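Local coordinates for Fc fragment of IgE receptor II (Bos taurus, PDB 6PWS), which probably serves as a cell-surface IgE receptor and binds mannose-type sugars through calcium in its C-type carbohydrate-recognition domain, at residues S65-R70 with N104-L109; Y88-P93 with S111-D116. All coordinates share one frame; numbering follows the deposited sequence.

Interaction 1 (S65-R70 with N104-L109); sequences SWIGLR and NCVMML. With CA (calcium ion), chain C.
Ser65 O receives the N-H of Met108 at 2.8 Å (O to N), the donor lying nearly along the C=O axis, and Ser65 N returns a bond to Met108 O. This hydrogen-bonded antiparallel pair opens a ladder that carries the WIGL sequence, a signature of the C-type lectin fold, as Trp66 to Leu69. The ladder is irregular. Ile67 N reaches Val106 O almost straight, at 172° on the hydrogen, but at Gly68 the chain makes an inverse gamma turn, and Leu69 O then accepts from Val106 N. Val106 thus bonds to two residues two places apart, and the register slips by two between Trp66 and Arg70, a beta bulge.

The Val106 side chain packs against Ile67 and Leu69, the residues on either side of the Gly68 corner. Its CG1 lies 3.9 Å from Ile67 CD1, while its CB and CG2 run beside Leu69, the two side chains pointing the same way. With Met108 CG anti to the carbonyl carbon (chi1 -77°) and a bend at chi3, the Met108 side chain crosses that of Ile67 at about a right angle, bringing CE within 3.9 Å of Ile67 CG2. Trp66 diverges from Met107, and its NE1 bonds to Lys28 O. The six-membered side of its indole nevertheless returns to strand 105-108: CE3 is 3.4 Å from Val106 O, near the ring plane, and CZ3 is 3.6 Å from CB of Cys105, whose SG is disulfide-bonded to Cys119.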
ATOM      1  N   SER A  65      -7.876   0.143   1.522  1.00  3.97           N
ATOM      2  CA  SER A  65      -7.073  -0.355   0.412  1.00  4.00           C
ATOM      3  C   SER A  65      -5.739  -0.932   0.888  1.00  3.77           C
ATOM      4  O   SER A  65      -5.117  -0.413   1.813  1.00  4.43           O
ATOM      5  CB  SER A  65      -6.824   0.741  -0.632  1.00  4.62           C
ATOM      6  OG  SER A  65      -6.227   1.909  -0.084  1.00  4.82           O
ATOM      7  N   TRP A  66      -5.283  -1.982   0.216  1.00  3.62           N
ATOM      8  CA  TRP A  66      -4.005  -2.583   0.575  1.00  3.83           C
ATOM      9  C   TRP A  66      -2.820  -1.723   0.129  1.00  3.82           C
ATOM     10  O   TRP A  66      -2.833  -1.122  -0.953  1.00  4.35           O
ATOM     11  CB  TRP A  66      -3.858  -3.947  -0.086  1.00  4.13           C
ATOM     12  CG  TRP A  66      -4.761  -5.018   0.429  1.00  4.41           C
ATOM     13  CD1 TRP A  66      -5.670  -5.722  -0.295  1.00  5.05           C
ATOM     14  CD2 TRP A  66      -4.828  -5.531   1.766  1.00  4.54           C
ATOM     15  NE1 TRP A  66      -6.302  -6.651   0.501  1.00  5.27           N
ATOM     16  CE2 TRP A  66      -5.796  -6.556   1.772  1.00  4.96           C
ATOM     17  CE3 TRP A  66      -4.175  -5.212   2.964  1.00  4.42           C
ATOM     18  CZ2 TRP A  66      -6.113  -7.279   2.924  1.00  5.64           C
ATOM     19  CZ3 TRP A  66      -4.499  -5.923   4.113  1.00  5.10           C
ATOM     20  CH2 TRP A  66      -5.456  -6.948   4.080  1.00  5.76           C
ATOM     21  N   ILE A  67      -1.770  -1.733   0.960  1.00  3.65           N
ATOM     22  CA  ILE A  67      -0.471  -1.172   0.616  1.00  3.76           C
ATOM     23  C   ILE A  67       0.610  -2.257   0.760  1.00  3.61           C
ATOM     24  O   ILE A  67       0.367  -3.365   1.239  1.00  4.11           O
ATOM     25  CB  ILE A  67      -0.137   0.103   1.430  1.00  4.02           C
ATOM     26  CG1 ILE A  67       0.075  -0.194   2.919  1.00  4.33           C
ATOM     27  CG2 ILE A  67      -1.221   1.158   1.213  1.00  4.78           C
ATOM     28  CD1 ILE A  67       0.620   1.008   3.701  1.00  5.25           C
ATOM     29  N   GLY A  68       1.826  -1.915   0.331  1.00  3.76           N
ATOM     30  CA  GLY A  68       2.919  -2.862   0.237  1.00  3.91           C
ATOM     31  C   GLY A  68       3.759  -2.985   1.496  1.00  3.70           C
ATOM     32  O   GLY A  68       4.987  -2.851   1.453  1.00  4.29           O
ATOM     33  N   LEU A  69       3.111  -3.291   2.620  1.00  3.99           N
ATOM     34  CA  LEU A  69       3.750  -3.339   3.932  1.00  4.05           C
ATOM     35  C   LEU A  69       3.181  -4.540   4.680  1.00  3.91           C
ATOM     36  O   LEU A  69       1.959  -4.739   4.682  1.00  4.44           O
ATOM     37  CB  LEU A  69       3.488  -2.020   4.681  1.00  3.89           C
ATOM     38  CG  LEU A  69       4.236  -1.808   5.998  1.00  4.47           C
ATOM     39  CD1 LEU A  69       5.742  -1.736   5.784  1.00  4.64           C
ATOM     40  CD2 LEU A  69       3.728  -0.526   6.666  1.00  5.15           C
ATOM     41  N   ARG A  70       4.051  -5.357   5.284  1.00  4.12           N
ATOM     42  CA  ARG A  70       3.616  -6.588   5.935  1.00  4.42           C
ATOM     43  C   ARG A  70       4.646  -6.997   6.980  1.00  4.38           C
ATOM     44  O   ARG A  70       5.822  -6.650   6.870  1.00  4.88           O
ATOM     45  CB  ARG A  70       3.403  -7.722   4.912  1.00  5.21           C
ATOM     46  CG  ARG A  70       4.658  -8.406   4.368  1.00  5.81           C
ATOM     47  CD  ARG A  70       5.572  -7.537   3.486  1.00  6.50           C
ATOM     48  NE  ARG A  70       6.697  -8.339   2.986  1.00  7.08           N
ATOM     49  CZ  ARG A  70       7.669  -7.910   2.170  1.00  7.02           C
ATOM     50  NH1 ARG A  70       7.663  -6.652   1.736  1.00  7.71           N
ATOM     51  NH2 ARG A  70       8.650  -8.735   1.802  1.00  8.08           N
ATOM     52  N   ASN A 104      -1.202  -9.287   9.730  1.00  4.41           N
ATOM     53  CA  ASN A 104       0.160  -9.232   9.213  1.00  4.59           C
ATOM     54  C   ASN A 104       0.298  -8.493   7.893  1.00  4.54           C
ATOM     55  O   ASN A 104       1.406  -8.449   7.349  1.00  5.02           O
ATOM     56  CB  ASN A 104       0.759 -10.636   9.152  1.00  4.93           C
ATOM     57  CG  ASN A 104       0.579 -11.376  10.465  1.00  5.01           C
ATOM     58  OD1 ASN A 104       0.773 -10.819  11.548  1.00  5.37           O
ATOM     59  ND2 ASN A 104       0.191 -12.630  10.381  1.00  5.73           N
ATOM     60  N   CYS A 105      -0.778  -7.868   7.411  1.00  4.45           N
ATOM     61  CA  CYS A 105      -0.789  -7.148   6.140  1.00  4.45           C
ATOM     62  C   CYS A 105      -1.377  -5.766   6.387  1.00  4.23           C
ATOM     63  O   CYS A 105      -2.384  -5.641   7.084  1.00  5.70           O
ATOM     64  CB  CYS A 105      -1.641  -7.904   5.123  1.00  4.93           C
ATOM     65  SG  CYS A 105      -0.917  -9.511   4.638  1.00  5.24           S
ATOM     66  N   VAL A 106      -0.786  -4.727   5.806  1.00  4.08           N
ATOM     67  CA  VAL A 106      -1.196  -3.361   6.120  1.00  4.00           C
ATOM     68  C   VAL A 106      -2.080  -2.775   5.028  1.00  3.63           C
ATOM     69  O   VAL A 106      -1.837  -2.945   3.825  1.00  4.12           O
ATOM     70  CB  VAL A 106       0.024  -2.466   6.409  1.00  4.19           C
ATOM     71  CG1 VAL A 106      -0.403  -1.053   6.801  1.00  4.45           C
ATOM     72  CG2 VAL A 106       0.875  -3.078   7.514  1.00  4.61           C
ATOM     73  N   MET A 107      -3.110  -2.061   5.481  1.00  4.10           N
ATOM     74  CA  MET A 107      -4.044  -1.330   4.646  0.64  4.12           C
ATOM     75  C   MET A 107      -4.071   0.136   5.061  1.00  3.94           C
ATOM     76  O   MET A 107      -3.720   0.490   6.193  1.00  4.56           O
ATOM     77  CB  MET A 107      -5.472  -1.895   4.791  0.64  4.45           C
ATOM     78  CG  MET A 107      -6.064  -1.664   6.187  0.64  5.23           C
ATOM     79  SD  MET A 107      -7.677  -2.415   6.470  0.64  6.05           S
ATOM     80  CE  MET A 107      -8.701  -1.405   5.400  0.64  6.39           C
ATOM     81  N   MET A 108      -4.508   0.983   4.126  1.00  4.27           N
ATOM     82  CA  MET A 108      -4.987   2.317   4.455  1.00  4.26           C
ATOM     83  C   MET A 108      -6.480   2.236   4.756  1.00  4.78           C
ATOM     84  O   MET A 108      -7.251   1.631   3.997  1.00  5.67           O
ATOM     85  CB  MET A 108      -4.796   3.304   3.305  1.00  5.09           C
ATOM     86  CG  MET A 108      -3.388   3.808   3.128  1.00  5.54           C
ATOM     87  SD  MET A 108      -3.253   5.131   1.886  1.00  6.05           S
ATOM     88  CE  MET A 108      -3.502   4.210   0.361  1.00  7.47           C
ATOM     89  N   LEU A 109      -6.889   2.855   5.858  1.00  4.89           N
ATOM     90  CA  LEU A 109      -8.291   3.147   6.107  1.00  5.28           C
ATOM     91  C   LEU A 109      -8.779   4.178   5.085  1.00  5.61           C
ATOM     92  O   LEU A 109      -8.010   4.707   4.284  1.00  5.81           O
ATOM     93  CB  LEU A 109      -8.464   3.650   7.537  1.00  5.67           C
ATOM     94  CG  LEU A 109      -7.975   2.708   8.636  1.00  6.30           C
ATOM     95  CD1 LEU A 109      -8.075   3.402   9.985  1.00  7.41           C
ATOM     96  CD2 LEU A 109      -8.768   1.402   8.641  1.00  7.42           C
TER
HETATM   97 CA    CA C 302       1.438  -8.792  12.755  1.00  4.85          CA
HETATM   98  O   HOH W   1      -7.911   3.458   1.415  1.00  4.72           O
HETATM   99  O   HOH W   2       1.105  -6.550  13.432  1.00  5.73           O

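Interaction 2 (Y88-P93 with S111-D116); sequences YSNWQP and SGKWND. With CA (calcium ion), chain B; MMA (methyl alpha-D-mannopyranoside), chain D.
The WND motif of sugar-binding C-type lectins, here Trp114, Asn115 and Asp116, meets the long loop at Asn90 and Trp91 through a single backbone bridge. Trp114 N donates to Asn90 O at 2.8 Å, and Trp114 O accepts from Gln92 N in its carbonyl plane, on a lone pair. The loop backbone then lies across the Trp114 indole: Asn90 N sits 3.5 Å above the ring plane, toward the rim, and Asn90 CB makes a CH-pi contact 3.8 Å from the centroid of the five-membered ring. Trp91 meets the same indole differently, in an edge-to-face pair with planes at 78°. Trp114 turns its edge to Trp91, and Trp114 CE3 stands 3.9 Å above the Trp91 plane, over its centre.

Polar groups add to the contact beside the indole. With CG anti to the backbone N (chi1 -165°), the Asn90 amide reaches residues 112-113, giving OD1 to Lys113 NZ at 2.9 Å, the donor tilted from the carbonyl plane, while its ND2 makes a weak bond to Gly112 O. One water joins Lys113 NZ to Trp91 O, and another links Gln92 OE1 with Ser111 OG.

Beyond the indole, the strand runs directly into the sugar site. Asp116 holds calcium through its own O and through OD1, the latter at 2.4 Å, and the mannoside adds O3 and O4. Asp116 OD2 takes the N-H of Asp98; Glu95, Asn97, Glu103 and Asn115 complete the metal site. Trp114 NE1 bonds to Gln53 of helix 50-59, its ring packs on Val106 and Met108 of strand 105-108, and Phe78 meets Trp91 edge-to-face.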
ATOM      1  N   TYR A  88       9.135   6.522   7.398  1.00  4.96           N
ATOM      2  CA  TYR A  88       7.955   7.373   7.479  1.00  4.73           C
ATOM      3  C   TYR A  88       6.786   6.487   7.882  1.00  4.48           C
ATOM      4  O   TYR A  88       6.597   5.420   7.279  1.00  4.69           O
ATOM      5  CB  TYR A  88       7.643   8.044   6.118  1.00  5.39           C
ATOM      6  CG  TYR A  88       6.278   8.687   6.165  1.00  5.12           C
ATOM      7  CD1 TYR A  88       6.083   9.921   6.789  1.00  5.21           C
ATOM      8  CD2 TYR A  88       5.163   8.008   5.709  1.00  5.29           C
ATOM      9  CE1 TYR A  88       4.812  10.458   6.934  1.00  5.34           C
ATOM     10  CE2 TYR A  88       3.894   8.524   5.849  1.00  5.26           C
ATOM     11  CZ  TYR A  88       3.721   9.750   6.466  1.00  5.09           C
ATOM     12  OH  TYR A  88       2.443  10.212   6.610  1.00  5.82           O
ATOM     13  N   SER A  89       5.968   6.917   8.849  1.00  4.24           N
ATOM     14  CA  SER A  89       4.764   6.166   9.180  1.00  4.35           C
ATOM     15  C   SER A  89       3.531   7.060   9.236  1.00  4.10           C
ATOM     16  O   SER A  89       3.606   8.263   9.498  1.00  4.77           O
ATOM     17  CB  SER A  89       4.899   5.392  10.495  1.00  4.29           C
ATOM     18  OG  SER A  89       5.148   6.262  11.587  1.00  4.56           O
ATOM     19  N   ASN A  90       2.375   6.423   9.040  1.00  4.23           N
ATOM     20  CA  ASN A  90       1.078   7.079   9.140  1.00  4.34           C
ATOM     21  C   ASN A  90       0.078   6.182   9.854  1.00  4.34           C
ATOM     22  O   ASN A  90      -1.086   6.086   9.448  1.00  4.63           O
ATOM     23  CB  ASN A  90       0.563   7.496   7.763  1.00  4.63           C
ATOM     24  CG  ASN A  90      -0.574   8.482   7.843  1.00  5.09           C
ATOM     25  OD1 ASN A  90      -0.550   9.395   8.673  1.00  6.03           O
ATOM     26  ND2 ASN A  90      -1.571   8.329   6.968  1.00  5.59           N
ATOM     27  N   TRP A  91       0.499   5.520  10.937  1.00  4.24           N
ATOM     28  CA  TRP A  91      -0.380   4.604  11.646  1.00  4.39           C
ATOM     29  C   TRP A  91      -1.581   5.319  12.254  1.00  4.35           C
ATOM     30  O   TRP A  91      -1.438   6.340  12.938  1.00  4.73           O
ATOM     31  CB  TRP A  91       0.392   3.917  12.779  1.00  4.56           C
ATOM     32  CG  TRP A  91       1.500   3.018  12.329  1.00  4.52           C
ATOM     33  CD1 TRP A  91       2.842   3.203  12.525  1.00  5.09           C
ATOM     34  CD2 TRP A  91       1.362   1.776  11.617  1.00  4.44           C
ATOM     35  NE1 TRP A  91       3.550   2.162  11.978  1.00  5.44           N
ATOM     36  CE2 TRP A  91       2.666   1.272  11.417  1.00  4.98           C
ATOM     37  CE3 TRP A  91       0.264   1.022  11.168  1.00  4.60           C
ATOM     38  CZ2 TRP A  91       2.902   0.041  10.802  1.00  5.32           C
ATOM     39  CZ3 TRP A  91       0.501  -0.199  10.551  1.00  5.14           C
ATOM     40  CH2 TRP A  91       1.811  -0.670  10.369  1.00  5.49           C
ATOM     41  N   GLN A  92      -2.759   4.736  12.080  1.00  4.46           N
ATOM     42  CA  GLN A  92      -3.890   5.099  12.919  1.00  4.81           C
ATOM     43  C   GLN A  92      -3.484   4.930  14.383  1.00  4.72           C
ATOM     44  O   GLN A  92      -2.814   3.947  14.718  1.00  5.01           O
ATOM     45  CB  GLN A  92      -5.053   4.150  12.592  1.00  5.10           C
ATOM     46  CG  GLN A  92      -6.312   4.308  13.451  1.00  5.97           C
ATOM     47  CD  GLN A  92      -7.080   5.583  13.174  1.00  7.90           C
ATOM     48  OE1 GLN A  92      -6.793   6.310  12.237  1.00  9.53           O
ATOM     49  NE2 GLN A  92      -8.047   5.876  14.018  1.00 10.86           N
ATOM     50  N   PRO A  93      -3.860   5.845  15.279  1.00  5.15           N
ATOM     51  CA  PRO A  93      -3.505   5.662  16.691  1.00  5.53           C
ATOM     52  C   PRO A  93      -3.873   4.277  17.209  1.00  5.44           C
ATOM     53  O   PRO A  93      -4.992   3.793  17.021  1.00  6.02           O
ATOM     54  CB  PRO A  93      -4.292   6.777  17.385  1.00  6.31           C
ATOM     55  CG  PRO A  93      -4.274   7.886  16.354  1.00  6.81           C
ATOM     56  CD  PRO A  93      -4.473   7.161  15.032  1.00  6.08           C
ATOM     57  N   SER A 111      -9.419   7.157   5.576  1.00  6.18           N
ATOM     58  CA  SER A 111      -8.734   8.395   5.916  1.00  6.48           C
ATOM     59  C   SER A 111      -7.276   8.418   5.485  1.00  6.12           C
ATOM     60  O   SER A 111      -6.596   9.431   5.708  1.00  7.41           O
ATOM     61  CB  SER A 111      -8.727   8.529   7.439  1.00  6.48           C
ATOM     62  OG  SER A 111      -7.973   7.432   7.955  1.00  6.43           O
ATOM     63  N   GLY A 112      -6.761   7.317   4.932  1.00  5.45           N
ATOM     64  CA  GLY A 112      -5.351   7.186   4.637  1.00  5.51           C
ATOM     65  C   GLY A 112      -4.493   6.681   5.777  1.00  4.80           C
ATOM     66  O   GLY A 112      -3.337   6.299   5.538  1.00  5.20           O
ATOM     67  N   LYS A 113      -5.011   6.665   7.009  1.00  4.72           N
ATOM     68  CA  LYS A 113      -4.249   6.165   8.147  1.00  4.54           C
ATOM     69  C   LYS A 113      -4.075   4.653   8.024  1.00  3.97           C
ATOM     70  O   LYS A 113      -4.954   3.943   7.535  1.00  5.08           O
ATOM     71  CB  LYS A 113      -4.955   6.516   9.454  1.00  5.04           C
ATOM     72  CG  LYS A 113      -4.987   8.007   9.786  1.00  5.61           C
ATOM     73  CD  LYS A 113      -3.623   8.526  10.203  1.00  5.95           C
ATOM     74  CE  LYS A 113      -3.612  10.029  10.426  1.00  7.04           C
ATOM     75  NZ  LYS A 113      -2.240  10.497  10.701  1.00  7.66           N
ATOM     76  N   TRP A 114      -2.929   4.151   8.484  1.00  4.04           N
ATOM     77  CA  TRP A 114      -2.594   2.751   8.294  1.00  4.06           C
ATOM     78  C   TRP A 114      -3.129   1.878   9.425  1.00  4.00           C
ATOM     79  O   TRP A 114      -3.119   2.261  10.599  1.00  4.46           O
ATOM     80  CB  TRP A 114      -1.085   2.539   8.205  1.00  4.15           C
ATOM     81  CG  TRP A 114      -0.352   3.358   7.188  1.00  3.90           C
ATOM     82  CD1 TRP A 114      -0.861   4.139   6.183  1.00  4.19           C
ATOM     83  CD2 TRP A 114       1.068   3.472   7.104  1.00  4.21           C
ATOM     84  NE1 TRP A 114       0.162   4.725   5.472  1.00  4.27           N
ATOM     85  CE2 TRP A 114       1.356   4.336   6.026  1.00  4.41           C
ATOM     86  CE3 TRP A 114       2.128   2.923   7.839  1.00  4.79           C
ATOM     87  CZ2 TRP A 114       2.658   4.694   5.688  1.00  4.75           C
ATOM     88  CZ3 TRP A 114       3.423   3.273   7.493  1.00  4.95           C
ATOM     89  CH2 TRP A 114       3.679   4.149   6.427  1.00  5.01           C
ATOM     90  N   ASN A 115      -3.551   0.670   9.057  1.00  4.31           N
ATOM     91  CA  ASN A 115      -4.020  -0.336   9.994  1.00  4.42           C
ATOM     92  C   ASN A 115      -3.480  -1.694   9.553  1.00  4.09           C
ATOM     93  O   ASN A 115      -3.586  -2.041   8.375  1.00  4.51           O
ATOM     94  CB  ASN A 115      -5.555  -0.387   9.988  1.00  4.82           C
ATOM     95  CG  ASN A 115      -6.086  -1.523  10.816  1.00  5.34           C
ATOM     96  OD1 ASN A 115      -5.624  -1.735  11.942  1.00  5.32           O
ATOM     97  ND2 ASN A 115      -7.032  -2.272  10.275  1.00  7.03           N
ATOM     98  N   ASP A 116      -2.923  -2.470  10.485  1.00  4.18           N
ATOM     99  CA  ASP A 116      -2.677  -3.880  10.199  1.00  4.24           C
ATOM    100  C   ASP A 116      -3.998  -4.643  10.215  1.00  4.25           C
ATOM    101  O   ASP A 116      -4.855  -4.427  11.082  1.00  4.80           O
ATOM    102  CB  ASP A 116      -1.614  -4.501  11.133  1.00  4.33           C
ATOM    103  CG  ASP A 116      -1.963  -4.480  12.617  1.00  4.26           C
ATOM    104  OD1 ASP A 116      -2.804  -3.656  13.042  1.00  4.45           O
ATOM    105  OD2 ASP A 116      -1.324  -5.275  13.339  1.00  4.87           O
TER
HETATM  106 CA    CA B 301      -5.145  -3.639  13.411  1.00  4.66          CA
HETATM  107  C1  MMA D 303     -10.853  -4.344  14.079  0.50 12.76           C
HETATM  108  C2  MMA D 303      -9.806  -4.497  12.986  0.50  8.89           C
HETATM  109  C3  MMA D 303      -8.468  -4.278  13.587  0.50  7.83           C
HETATM  110  C4  MMA D 303      -8.351  -2.908  14.191  0.50  5.95           C
HETATM  111  C5  MMA D 303      -9.459  -2.660  15.213  0.50  8.42           C
HETATM  112  C6  MMA D 303      -9.458  -1.219  15.631  0.50  9.98           C
HETATM  113  C7  MMA D 303     -11.322  -5.278  16.208  0.50 25.35           C
HETATM  114  O1  MMA D 303     -10.568  -5.295  15.016  0.50 30.17           O
HETATM  115  O2  MMA D 303     -10.001  -3.550  11.922  0.50 10.84           O
HETATM  116  O3  MMA D 303      -7.438  -4.394  12.582  0.50  5.13           O
HETATM  117  O4  MMA D 303      -7.057  -2.813  14.781  0.50  5.83           O
HETATM  118  O5  MMA D 303     -10.791  -2.967  14.663  0.50 10.90           O
HETATM  119  O6  MMA D 303     -10.498  -1.008  16.547  0.50 13.86           O
HETATM  120  O   HOH W   3      -3.899  10.010   6.589  1.00 13.78           O
HETATM  121  O   HOH W   4      -1.195   9.081  12.914  1.00  8.03           O
HETATM  122  O   HOH W   5      -8.495   7.573  10.599  1.00 10.03           O

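In the fold
The two contacts meet on neighbouring strands of one sheet but differ in chemistry. Interaction 1 lies in the buried core, close to the centre of the chain, and rests on main-chain bonds and mostly aliphatic packing. Interaction 2 sits farther out and is only partly buried, adding aromatic stacking, a lysine-to-amide bond and bridging waters to only one backbone bridge. The two join where strands 105-108 and 114-117 pair: Asn115 N probably bonds to Met107 O, and Val106 CG2 packs on Trp91 CH2. Each contact also reaches a calcium site, 65-70 with 104-109 through Asn104 and 88-93 with 111-116 through Asn115 and Asp116; the second of these metals binds the mannoside.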